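Local coordinates for protein acyl-coenzyme A oxidase (PDB 5K3J) that catalyses the FAD-dependent, oxygen-consuming desaturation of ascaroside-CoA thioesters with five-carbon omega side chains, the first step of their peroxisomal beta-oxidation, at residues Gly145-Thr150 and Ser287-Ile292; Leu152-Gly155 and Asn160-Thr163; Ala183-Pro188 and Ala198-Glu203. All blocks are in the same frame, centred on the assembly; numbering follows the deposited sequence.

Interaction 1 of 3, residues Gly145-Thr150 and Ser287-Ile292; sequences GCYAQT and SGMVKI. With FAD (flavin-adenine dinucleotide), chain C.
Tyr147 on the short strand 147-148 and Gln149 just after it meet Met289 from the first turn of helix 287-315 across the flavin and substrate cleft of the acyl-CoA oxidase fold, where the beta domain faces the helical C-alpha1 domain. The Gln149 side chain can be followed outward. Its CB sits 3.2 Å from FAD O2. CG lies anti to the backbone N (chi1 -177°), and the extended chain beyond it carries the amide away from the flavin to the sulfur of Met289. There OE1 accepts a hydrogen bond from the hydroxyl of Tyr147, modelled very short and doubtful in length at this resolution. NE2 sends a weak but nearly straight bond (170°) to Met289 SD, 3.6 Å away. The bent Met289 side chain crosses both Gln149 and Tyr147 at about a right angle, and its SD is 3.8 Å from Tyr147 OH. Gln149, Tyr147, Met289 and Ile292 all touch the bound ascaroside-CoA, so this small cluster lines the substrate side of the pocket. The backbone holds the pyrimidine edge of the flavin: N3 donates to Tyr147 O at 2.7 Å, while the amides of Gln149 and Thr150 both bond to O2. Thr150 also turns its hydroxyl inward, OG1 donating to FAD N1 at 2.9 Å.

Interaction 2 of 3, residues Leu152-Gly155 and Asn160-Thr163; sequences LGHG and NLET. With FAD (flavin-adenine dinucleotide), chain C.
His154 lies against Asn160, Leu161 and Glu162 within the long loop that joins strands 147-148 and 164-168 of the beta domain, beside the FAD diphosphate and the dimer interface. With CG opposite the carbonyl carbon (chi1 -72°), the imidazole is turned toward the 160-163 backbone and takes the backbone O of Asn160 on one face, 3.1 Å above the ring plane and over its centre. The side-chain amide of Asn160, whose OD1 is hydrogen-bonded to Asn157, is inclined by 21° to the ring, and Asn160 CB comes 3.9 Å from His154 NE2. Glu162 approaches at the edge instead: OE2 lies near the ring plane, 3.7 Å from ND1, with the carboxylate turned 81° to the imidazole. A water in that plane bonds to ND1, and OE2 is hydrogen-bonded to Thr182. At the root of the side chain, Leu161 CD2 packs 3.6 Å from His154 CB. NE2 hydrogen-bonds to Glu329 OE1 of the second subunit, tying the loop to its dimer mate. With an alanine here, Glu329 of the second subunit would probably lose this partner, and the Asn160 carbonyl the ring beneath it. Next along, Gly155 N hydrogen-bonds to Gln320 OE1 of the second subunit and lies 3.1 Å from FAD O2P.

Interaction 3 of 3, residues Ala183-Pro188 and Ala198-Glu203; sequences ALKWWP and ALVVAE. With FAD (flavin-adenine dinucleotide), chain C.
Strands 185-189 and 197-205 belong to separate sheets of the beta domain, and Lys185 bridges them beside the flavin site. Its side chain bends about its CB-CG bond (chi2 -46°) and then runs extended, bringing NZ to the backbone of strand 197-205. There NZ donates to Val201 O at 2.7 Å, in the plane of the carbonyl and with a C=O...N angle of 157°. On the way, the lysine chain crosses Val200 at a slant, CE resting 3.9 Å from CG1. The buried ammonium is further satisfied by a salt bridge to Glu151 and a hydrogen bond to Gln149 O, which would offset the cost of burying its charge. Two and three residues on, Trp187 and Pro188 belong to the flavin site. Trp187 lays one face of its indole against the dimethylbenzene end of the isoalloxazine, with FAD C9 3.7 Å above the ring plane and displaced toward the rim. Pro188 packs against the pyrimidine end, CG 3.9 Å from FAD N3. Leu251 of strand 248-253 touches both Lys185 and Val200, Val218 of strand 210-219 also packs on Val200, helix 112-125 covers Leu199, and His410 of the second subunit meets both Trp186 and Trp187.

In the fold
The three contacts cluster on one side of the chain's centre, each touching the same FAD. The centres of interactions 1 and 2 lie about 15 Å apart. Those of interactions 1 and 3 are about 11 Å apart, and those of interactions 2 and 3 about 8 Å. Interaction 1 spans the chain from strand 147-148 to helix 287-315; interactions 2 and 3 follow one another within that span. Strands 147-148 and 197-205 are parallel neighbours in the mixed sheet shared by interactions 1 and 3. A probable bond from Trp186 N to Thr150 O also ties these two, while Leu152 N to Leu184 O and Glu203 N to Thr163 O tie interaction 2 to 3. Both touch the second subunit, as befits a flavin that the dimer partners share.

Interaction 1 of 3, residues Gly145-Thr150 and Ser287-Ile292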
loop_
_atom_site.group_PDB
_atom_site.type_symbol
_atom_site.label_atom_id
_atom_site.label_comp_id
_atom_site.label_asym_id
_atom_site.label_seq_id
_atom_site.Cartn_x
_atom_site.Cartn_y
_atom_site.Cartn_z
ATOM N N GLY A 145 -5.376 26.134 15.436
ATOM C CA GLY A 145 -3.966 25.957 15.728
ATOM C C GLY A 145 -3.322 24.813 14.971
ATOM O O GLY A 145 -3.937 24.232 14.074
ATOM N N CYS A 146 -2.075 24.506 15.327
ATOM C CA CYS A 146 -1.353 23.367 14.765
ATOM C C CYS A 146 -0.047 23.089 15.504
ATOM O O CYS A 146 0.457 23.924 16.252
ATOM C CB CYS A 146 -1.052 23.588 13.280
ATOM S SG CYS A 146 0.153 24.885 12.911
ATOM N N TYR A 147 0.498 21.903 15.261
ATOM C CA TYR A 147 1.774 21.469 15.826
ATOM C C TYR A 147 2.879 21.610 14.770
ATOM O O TYR A 147 3.048 20.735 13.923
ATOM C CB TYR A 147 1.646 20.020 16.313
ATOM C CG TYR A 147 2.812 19.452 17.101
ATOM C CD1 TYR A 147 2.901 19.628 18.479
ATOM C CD2 TYR A 147 3.802 18.703 16.475
ATOM C CE1 TYR A 147 3.954 19.095 19.203
ATOM C CE2 TYR A 147 4.859 18.171 17.197
ATOM C CZ TYR A 147 4.926 18.369 18.555
ATOM O OH TYR A 147 5.978 17.834 19.261
ATOM N N ALA A 148 3.618 22.716 14.819
ATOM C CA ALA A 148 4.609 23.029 13.791
ATOM C C ALA A 148 6.023 22.642 14.220
ATOM O O ALA A 148 6.771 23.462 14.748
ATOM C CB ALA A 148 4.550 24.505 13.437
ATOM N N GLN A 149 6.385 21.386 13.981
ATOM C CA GLN A 149 7.665 20.855 14.438
ATOM C C GLN A 149 8.590 20.502 13.277
ATOM O O GLN A 149 9.670 21.083 13.131
ATOM C CB GLN A 149 7.437 19.623 15.316
ATOM C CG GLN A 149 8.697 19.023 15.918
ATOM C CD GLN A 149 8.393 17.951 16.948
ATOM O OE1 GLN A 149 8.161 18.250 18.119
ATOM N NE2 GLN A 149 8.393 16.699 16.517
ATOM N N THR A 150 8.161 19.541 12.462
ATOM C CA THR A 150 8.966 19.047 11.351
ATOM C C THR A 150 9.353 20.155 10.384
ATOM O O THR A 150 8.528 20.990 10.013
ATOM C CB THR A 150 8.219 17.940 10.574
ATOM O OG1 THR A 150 7.884 16.874 11.471
ATOM C CG2 THR A 150 9.078 17.386 9.433
ATOM N N SER A 287 5.700 15.162 25.133
ATOM C CA SER A 287 4.489 14.552 25.673
ATOM C C SER A 287 3.350 14.471 24.663
ATOM O O SER A 287 2.554 13.534 24.697
ATOM C CB SER A 287 4.015 15.322 26.905
ATOM O OG SER A 287 2.793 14.789 27.386
ATOM N N GLY A 288 3.266 15.460 23.781
ATOM C CA GLY A 288 2.223 15.484 22.771
ATOM C C GLY A 288 2.362 14.323 21.809
ATOM O O GLY A 288 1.371 13.740 21.367
ATOM N N MET A 289 3.606 13.982 21.492
ATOM C CA MET A 289 3.901 12.879 20.588
ATOM C C MET A 289 3.473 11.536 21.169
ATOM O O MET A 289 2.924 10.694 20.461
ATOM C CB MET A 289 5.392 12.850 20.262
ATOM C CG MET A 289 5.746 13.456 18.918
ATOM S SD MET A 289 7.347 14.285 18.955
ATOM C CE MET A 289 8.337 13.090 19.850
ATOM N N VAL A 290 3.732 11.347 22.460
ATOM C CA VAL A 290 3.423 10.094 23.138
ATOM C C VAL A 290 1.915 9.881 23.239
ATOM O O VAL A 290 1.444 8.745 23.225
ATOM C CB VAL A 290 4.076 10.053 24.545
ATOM C CG1 VAL A 290 3.654 8.807 25.325
ATOM C CG2 VAL A 290 5.587 10.106 24.417
ATOM N N LYS A 291 1.153 10.967 23.315
ATOM C CA LYS A 291 -0.301 10.842 23.343
ATOM C C LYS A 291 -0.796 10.209 22.046
ATOM O O LYS A 291 -1.642 9.313 22.066
ATOM C CB LYS A 291 -0.983 12.193 23.551
ATOM C CG LYS A 291 -2.487 12.057 23.729
ATOM C CD LYS A 291 -3.196 13.385 23.613
ATOM C CE LYS A 291 -4.384 13.279 22.668
ATOM N NZ LYS A 291 -5.295 12.154 23.027
ATOM N N ILE A 292 -0.255 10.677 20.925
ATOM C CA ILE A 292 -0.602 10.139 19.615
ATOM C C ILE A 292 -0.217 8.667 19.509
ATOM O O ILE A 292 -1.053 7.827 19.180
ATOM C CB ILE A 292 0.086 10.918 18.476
ATOM C CG1 ILE A 292 -0.374 12.379 18.467
ATOM C CG2 ILE A 292 -0.189 10.249 17.134
ATOM C CD1 ILE A 292 -1.869 12.553 18.309
HETATM P PA FAD C . 13.294 10.745 7.705
HETATM O O1A FAD C . 14.174 10.799 8.966
HETATM O O2A FAD C . 13.770 11.752 6.693
HETATM O O5B FAD C . 13.343 9.276 7.031
HETATM C C5B FAD C . 14.223 9.045 5.917
HETATM C C4B FAD C . 14.786 7.590 6.007
HETATM O O4B FAD C . 15.865 7.588 6.749
HETATM C C3B FAD C . 13.783 6.679 6.734
HETATM O O3B FAD C . 13.840 5.441 6.224
HETATM C C2B FAD C . 14.289 6.679 8.204
HETATM O O2B FAD C . 13.851 5.434 8.906
HETATM C C1B FAD C . 15.564 6.698 8.061
HETATM N N9A FAD C . 16.206 7.279 9.205
HETATM C C8A FAD C . 16.173 8.560 9.615
HETATM N N7A FAD C . 16.919 8.658 10.741
HETATM C C5A FAD C . 17.419 7.421 11.028
HETATM C C6A FAD C . 18.236 6.955 12.055
HETATM N N6A FAD C . 18.865 7.548 13.188
HETATM N N1A FAD C . 18.580 5.665 12.099
HETATM C C2A FAD C . 18.132 4.804 11.137
HETATM N N3A FAD C . 17.335 5.255 10.132
HETATM C C4A FAD C . 16.984 6.571 10.087
HETATM N N1 FAD C . 5.046 17.148 11.407
HETATM C C2 FAD C . 4.610 18.182 12.347
HETATM O O2 FAD C . 5.426 18.827 12.975
HETATM N N3 FAD C . 3.186 18.454 12.546
HETATM C C4 FAD C . 2.226 17.710 11.826
HETATM O O4 FAD C . 1.008 17.945 11.991
HETATM C C4X FAD C . 2.667 16.657 10.863
HETATM N N5 FAD C . 1.684 15.899 10.119
HETATM C C5X FAD C . 2.109 14.865 9.182
HETATM C C6 FAD C . 1.148 14.130 8.465
HETATM C C7 FAD C . 1.550 13.133 7.556
HETATM C C7M FAD C . 0.320 12.487 6.908
HETATM C C8 FAD C . 2.907 12.864 7.358
HETATM C C8M FAD C . 3.432 11.810 6.400
HETATM C C9 FAD C . 3.877 13.597 8.072
HETATM C C9A FAD C . 3.486 14.598 8.986
HETATM N N10 FAD C . 4.503 15.368 9.741
HETATM C C10 FAD C . 4.077 16.387 10.667
HETATM C "C1'" FAD C . 5.954 15.104 9.551
HETATM C "C2'" FAD C . 6.349 13.819 10.294
HETATM O "O2'" FAD C . 6.367 14.057 11.659
HETATM C "C3'" FAD C . 7.713 13.362 9.857
HETATM O "O3'" FAD C . 7.716 13.218 8.464
HETATM C "C4'" FAD C . 8.020 12.032 10.492
HETATM O "O4'" FAD C . 8.302 12.230 11.861
HETATM C "C5'" FAD C . 9.212 11.395 9.800
HETATM O "O5'" FAD C . 10.328 12.287 9.861
HETATM P P FAD C . 11.207 12.476 8.535
HETATM O O1P FAD C . 10.297 13.041 7.437
HETATM O O2P FAD C . 12.355 13.401 8.796
HETATM O O3P FAD C . 11.771 11.061 8.097
#

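Interaction 2 of 3, residues Leu152-Gly155 and Asn160-Thr163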
loop_
_atom_site.group_PDB
_atom_site.type_symbol
_atom_site.label_atom_id
_atom_site.label_comp_id
_atom_site.label_asym_id
_atom_site.label_seq_id
_atom_site.Cartn_x
_atom_site.Cartn_y
_atom_site.Cartn_z
ATOM N N LEU A 152 11.581 21.089 6.583
ATOM C CA LEU A 152 11.841 20.514 5.263
ATOM C C LEU A 152 13.048 19.578 5.293
ATOM O O LEU A 152 13.121 18.614 4.527
ATOM C CB LEU A 152 12.055 21.628 4.234
ATOM C CG LEU A 152 12.549 21.232 2.844
ATOM C CD1 LEU A 152 11.555 20.297 2.180
ATOM C CD2 LEU A 152 12.773 22.470 1.997
ATOM N N GLY A 153 13.980 19.851 6.203
ATOM C CA GLY A 153 15.201 19.074 6.300
ATOM C C GLY A 153 15.347 18.274 7.580
ATOM O O GLY A 153 16.347 17.589 7.768
ATOM N N HIS A 154 14.357 18.358 8.464
ATOM C CA HIS A 154 14.423 17.642 9.742
ATOM C C HIS A 154 13.054 17.228 10.268
ATOM O O HIS A 154 12.177 18.069 10.468
ATOM C CB HIS A 154 15.140 18.493 10.798
ATOM C CG HIS A 154 16.614 18.619 10.574
ATOM N ND1 HIS A 154 17.180 19.708 9.946
ATOM C CD2 HIS A 154 17.637 17.792 10.889
ATOM C CE1 HIS A 154 18.490 19.548 9.890
ATOM N NE2 HIS A 154 18.793 18.393 10.455
ATOM N N GLY A 155 12.888 15.929 10.503
ATOM C CA GLY A 155 11.668 15.412 11.091
ATOM C C GLY A 155 11.963 14.450 12.228
ATOM O O GLY A 155 11.438 14.606 13.330
ATOM N N ASN A 160 18.672 18.785 15.893
ATOM C CA ASN A 160 19.329 19.657 14.929
ATOM C C ASN A 160 18.373 20.411 14.024
ATOM O O ASN A 160 18.654 20.596 12.845
ATOM C CB ASN A 160 20.323 18.860 14.062
ATOM C CG ASN A 160 21.453 18.258 14.872
ATOM O OD1 ASN A 160 21.260 17.274 15.587
ATOM N ND2 ASN A 160 22.640 18.837 14.756
ATOM N N LEU A 161 17.242 20.834 14.578
ATOM C CA LEU A 161 16.330 21.722 13.861
ATOM C C LEU A 161 17.020 23.064 13.633
ATOM O O LEU A 161 17.793 23.516 14.476
ATOM C CB LEU A 161 15.023 21.925 14.633
ATOM C CG LEU A 161 14.270 20.681 15.114
ATOM C CD1 LEU A 161 13.016 21.094 15.891
ATOM C CD2 LEU A 161 13.922 19.737 13.965
ATOM N N GLU A 162 16.746 23.699 12.499
ATOM C CA GLU A 162 17.455 24.923 12.130
ATOM C C GLU A 162 16.679 26.200 12.473
ATOM O O GLU A 162 17.191 27.308 12.305
ATOM C CB GLU A 162 17.788 24.898 10.636
ATOM C CG GLU A 162 18.389 23.582 10.147
ATOM C CD GLU A 162 18.582 23.558 8.641
ATOM O OE1 GLU A 162 19.421 24.332 8.133
ATOM O OE2 GLU A 162 17.897 22.764 7.963
ATOM N N THR A 163 15.443 26.046 12.939
ATOM C CA THR A 163 14.642 27.196 13.348
ATOM C C THR A 163 15.089 27.664 14.724
ATOM O O THR A 163 15.010 26.912 15.697
ATOM C CB THR A 163 13.138 26.871 13.392
ATOM O OG1 THR A 163 12.720 26.351 12.122
ATOM C CG2 THR A 163 12.337 28.118 13.735
HETATM P PA FAD C . 13.294 10.745 7.705
HETATM O O1A FAD C . 14.174 10.799 8.966
HETATM O O2A FAD C . 13.770 11.752 6.693
HETATM O O5B FAD C . 13.343 9.276 7.031
HETATM C C5B FAD C . 14.223 9.045 5.917
HETATM C C4B FAD C . 14.786 7.590 6.007
HETATM O O4B FAD C . 15.865 7.588 6.749
HETATM C C3B FAD C . 13.783 6.679 6.734
HETATM O O3B FAD C . 13.840 5.441 6.224
HETATM C C2B FAD C . 14.289 6.679 8.204
HETATM O O2B FAD C . 13.851 5.434 8.906
HETATM C C1B FAD C . 15.564 6.698 8.061
HETATM N N9A FAD C . 16.206 7.279 9.205
HETATM C C8A FAD C . 16.173 8.560 9.615
HETATM N N7A FAD C . 16.919 8.658 10.741
HETATM C C5A FAD C . 17.419 7.421 11.028
HETATM C C6A FAD C . 18.236 6.955 12.055
HETATM N N6A FAD C . 18.865 7.548 13.188
HETATM N N1A FAD C . 18.580 5.665 12.099
HETATM C C2A FAD C . 18.132 4.804 11.137
HETATM N N3A FAD C . 17.335 5.255 10.132
HETATM C C4A FAD C . 16.984 6.571 10.087
HETATM N N1 FAD C . 5.046 17.148 11.407
HETATM C C2 FAD C . 4.610 18.182 12.347
HETATM O O2 FAD C . 5.426 18.827 12.975
HETATM N N3 FAD C . 3.186 18.454 12.546
HETATM C C4 FAD C . 2.226 17.710 11.826
HETATM O O4 FAD C . 1.008 17.945 11.991
HETATM C C4X FAD C . 2.667 16.657 10.863
HETATM N N5 FAD C . 1.684 15.899 10.119
HETATM C C5X FAD C . 2.109 14.865 9.182
HETATM C C6 FAD C . 1.148 14.130 8.465
HETATM C C7 FAD C . 1.550 13.133 7.556
HETATM C C7M FAD C . 0.320 12.487 6.908
HETATM C C8 FAD C . 2.907 12.864 7.358
HETATM C C8M FAD C . 3.432 11.810 6.400
HETATM C C9 FAD C . 3.877 13.597 8.072
HETATM C C9A FAD C . 3.486 14.598 8.986
HETATM N N10 FAD C . 4.503 15.368 9.741
HETATM C C10 FAD C . 4.077 16.387 10.667
HETATM C "C1'" FAD C . 5.954 15.104 9.551
HETATM C "C2'" FAD C . 6.349 13.819 10.294
HETATM O "O2'" FAD C . 6.367 14.057 11.659
HETATM C "C3'" FAD C . 7.713 13.362 9.857
HETATM O "O3'" FAD C . 7.716 13.218 8.464
HETATM C "C4'" FAD C . 8.020 12.032 10.492
HETATM O "O4'" FAD C . 8.302 12.230 11.861
HETATM C "C5'" FAD C . 9.212 11.395 9.800
HETATM O "O5'" FAD C . 10.328 12.287 9.861
HETATM P P FAD C . 11.207 12.476 8.535
HETATM O O1P FAD C . 10.297 13.041 7.437
HETATM O O2P FAD C . 12.355 13.401 8.796
HETATM O O3P FAD C . 11.771 11.061 8.097
HETATM O O HOH W 1 15.775 21.881 8.723
#

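Interaction 3 of 3, residues Ala183-Pro188 and Ala198-Glu203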
loop_
_atom_site.group_PDB
_atom_site.type_symbol
_atom_site.label_atom_id
_atom_site.label_comp_id
_atom_site.label_asym_id
_atom_site.label_seq_id
_atom_site.Cartn_x
_atom_site.Cartn_y
_atom_site.Cartn_z
ATOM N N ALA A 183 15.141 24.973 6.689
ATOM C CA ALA A 183 14.715 25.330 8.039
ATOM C C ALA A 183 13.212 25.576 8.095
ATOM O O ALA A 183 12.622 25.596 9.179
ATOM C CB ALA A 183 15.460 26.554 8.531
ATOM N N LEU A 184 12.605 25.784 6.927
ATOM C CA LEU A 184 11.162 25.943 6.813
ATOM C C LEU A 184 10.447 24.794 7.496
ATOM O O LEU A 184 10.771 23.633 7.256
ATOM C CB LEU A 184 10.732 25.998 5.344
ATOM C CG LEU A 184 11.035 27.214 4.466
ATOM C CD1 LEU A 184 10.698 26.909 3.012
ATOM C CD2 LEU A 184 10.259 28.410 4.939
ATOM N N LYS A 185 9.485 25.117 8.353
ATOM C CA LYS A 185 8.569 24.105 8.855
ATOM C C LYS A 185 7.901 23.457 7.652
ATOM O O LYS A 185 7.649 24.117 6.650
ATOM C CB LYS A 185 7.528 24.707 9.799
ATOM C CG LYS A 185 8.119 25.268 11.079
ATOM C CD LYS A 185 9.106 24.283 11.682
ATOM C CE LYS A 185 9.599 24.733 13.046
ATOM N NZ LYS A 185 10.576 23.761 13.609
ATOM N N TRP A 186 7.638 22.163 7.735
ATOM C CA TRP A 186 7.148 21.431 6.578
ATOM C C TRP A 186 6.424 20.188 7.069
ATOM O O TRP A 186 7.026 19.381 7.774
ATOM C CB TRP A 186 8.312 21.070 5.647
ATOM C CG TRP A 186 7.930 20.752 4.221
ATOM C CD1 TRP A 186 7.381 19.591 3.763
ATOM C CD2 TRP A 186 8.108 21.596 3.075
ATOM N NE1 TRP A 186 7.188 19.662 2.403
ATOM C CE2 TRP A 186 7.626 20.879 1.954
ATOM C CE3 TRP A 186 8.612 22.882 2.877
ATOM C CZ2 TRP A 186 7.640 21.411 0.670
ATOM C CZ3 TRP A 186 8.623 23.407 1.597
ATOM C CH2 TRP A 186 8.139 22.672 0.512
ATOM N N TRP A 187 5.127 20.112 6.746
ATOM C CA TRP A 187 4.182 19.025 7.072
ATOM C C TRP A 187 3.156 19.245 8.200
ATOM O O TRP A 187 2.231 18.442 8.316
ATOM C CB TRP A 187 4.916 17.720 7.381
ATOM C CG TRP A 187 5.327 17.010 6.161
ATOM C CD1 TRP A 187 6.592 16.911 5.646
ATOM C CD2 TRP A 187 4.467 16.322 5.258
ATOM N NE1 TRP A 187 6.570 16.185 4.484
ATOM C CE2 TRP A 187 5.276 15.813 4.220
ATOM C CE3 TRP A 187 3.089 16.078 5.223
ATOM C CZ2 TRP A 187 4.749 15.081 3.160
ATOM C CZ3 TRP A 187 2.574 15.348 4.173
ATOM C CH2 TRP A 187 3.401 14.858 3.156
ATOM N N PRO A 188 3.298 20.291 9.036
ATOM C CA PRO A 188 2.197 20.504 9.986
ATOM C C PRO A 188 0.822 20.645 9.338
ATOM O O PRO A 188 0.648 21.445 8.421
ATOM C CB PRO A 188 2.595 21.803 10.671
ATOM C CG PRO A 188 4.056 21.747 10.677
ATOM C CD PRO A 188 4.489 21.059 9.436
ATOM N N ALA A 198 -0.019 28.912 15.640
ATOM C CA ALA A 198 0.805 27.718 15.536
ATOM C C ALA A 198 1.729 27.566 16.737
ATOM O O ALA A 198 2.313 28.541 17.211
ATOM C CB ALA A 198 1.614 27.754 14.255
ATOM N N LEU A 199 1.861 26.340 17.229
ATOM C CA LEU A 199 2.854 26.047 18.250
ATOM C C LEU A 199 4.143 25.643 17.551
ATOM O O LEU A 199 4.284 24.506 17.101
ATOM C CB LEU A 199 2.365 24.951 19.200
ATOM C CG LEU A 199 1.431 25.441 20.310
ATOM C CD1 LEU A 199 0.687 24.293 20.975
ATOM C CD2 LEU A 199 2.240 26.215 21.332
ATOM N N VAL A 200 5.070 26.589 17.445
ATOM C CA VAL A 200 6.295 26.398 16.676
ATOM C C VAL A 200 7.462 25.913 17.522
ATOM O O VAL A 200 7.867 26.571 18.482
ATOM C CB VAL A 200 6.707 27.699 15.974
ATOM C CG1 VAL A 200 8.037 27.521 15.257
ATOM C CG2 VAL A 200 5.629 28.123 15.005
ATOM N N VAL A 201 8.000 24.757 17.147
ATOM C CA VAL A 201 9.135 24.168 17.843
ATOM C C VAL A 201 10.441 24.751 17.320
ATOM O O VAL A 201 10.740 24.662 16.127
ATOM C CB VAL A 201 9.166 22.639 17.683
ATOM C CG1 VAL A 201 10.364 22.055 18.414
ATOM C CG2 VAL A 201 7.864 22.022 18.187
ATOM N N ALA A 202 11.220 25.347 18.215
ATOM C CA ALA A 202 12.463 25.997 17.810
ATOM C C ALA A 202 13.584 25.771 18.815
ATOM O O ALA A 202 13.339 25.542 19.995
ATOM C CB ALA A 202 12.239 27.485 17.608
ATOM N N GLU A 203 14.819 25.835 18.334
ATOM C CA GLU A 203 15.985 25.705 19.192
ATOM C C GLU A 203 16.143 26.950 20.062
ATOM O O GLU A 203 16.196 28.069 19.554
ATOM C CB GLU A 203 17.235 25.477 18.346
ATOM C CG GLU A 203 18.495 25.233 19.145
ATOM C CD GLU A 203 18.515 23.862 19.796
ATOM O OE1 GLU A 203 17.873 22.935 19.255
ATOM O OE2 GLU A 203 19.169 23.711 20.850
HETATM P PA FAD C . 13.294 10.745 7.705
HETATM O O1A FAD C . 14.174 10.799 8.966
HETATM O O2A FAD C . 13.770 11.752 6.693
HETATM O O5B FAD C . 13.343 9.276 7.031
HETATM C C5B FAD C . 14.223 9.045 5.917
HETATM C C4B FAD C . 14.786 7.590 6.007
HETATM O O4B FAD C . 15.865 7.588 6.749
HETATM C C3B FAD C . 13.783 6.679 6.734
HETATM O O3B FAD C . 13.840 5.441 6.224
HETATM C C2B FAD C . 14.289 6.679 8.204
HETATM O O2B FAD C . 13.851 5.434 8.906
HETATM C C1B FAD C . 15.564 6.698 8.061
HETATM N N9A FAD C . 16.206 7.279 9.205
HETATM C C8A FAD C . 16.173 8.560 9.615
HETATM N N7A FAD C . 16.919 8.658 10.741
HETATM C C5A FAD C . 17.419 7.421 11.028
HETATM C C6A FAD C . 18.236 6.955 12.055
HETATM N N6A FAD C . 18.865 7.548 13.188
HETATM N N1A FAD C . 18.580 5.665 12.099
HETATM C C2A FAD C . 18.132 4.804 11.137
HETATM N N3A FAD C . 17.335 5.255 10.132
HETATM C C4A FAD C . 16.984 6.571 10.087
HETATM N N1 FAD C . 5.046 17.148 11.407
HETATM C C2 FAD C . 4.610 18.182 12.347
HETATM O O2 FAD C . 5.426 18.827 12.975
HETATM N N3 FAD C . 3.186 18.454 12.546
HETATM C C4 FAD C . 2.226 17.710 11.826
HETATM O O4 FAD C . 1.008 17.945 11.991
HETATM C C4X FAD C . 2.667 16.657 10.863
HETATM N N5 FAD C . 1.684 15.899 10.119
HETATM C C5X FAD C . 2.109 14.865 9.182
HETATM C C6 FAD C . 1.148 14.130 8.465
HETATM C C7 FAD C . 1.550 13.133 7.556
HETATM C C7M FAD C . 0.320 12.487 6.908
HETATM C C8 FAD C . 2.907 12.864 7.358
HETATM C C8M FAD C . 3.432 11.810 6.400
HETATM C C9 FAD C . 3.877 13.597 8.072
HETATM C C9A FAD C . 3.486 14.598 8.986
HETATM N N10 FAD C . 4.503 15.368 9.741
HETATM C C10 FAD C . 4.077 16.387 10.667
HETATM C "C1'" FAD C . 5.954 15.104 9.551
HETATM C "C2'" FAD C . 6.349 13.819 10.294
HETATM O "O2'" FAD C . 6.367 14.057 11.659
HETATM C "C3'" FAD C . 7.713 13.362 9.857
HETATM O "O3'" FAD C . 7.716 13.218 8.464
HETATM C "C4'" FAD C . 8.020 12.032 10.492
HETATM O "O4'" FAD C . 8.302 12.230 11.861
HETATM C "C5'" FAD C . 9.212 11.395 9.800
HETATM O "O5'" FAD C . 10.328 12.287 9.861
HETATM P P FAD C . 11.207 12.476 8.535
HETATM O O1P FAD C . 10.297 13.041 7.437
HETATM O O2P FAD C . 12.355 13.401 8.796
HETATM O O3P FAD C . 11.771 11.061 8.097
#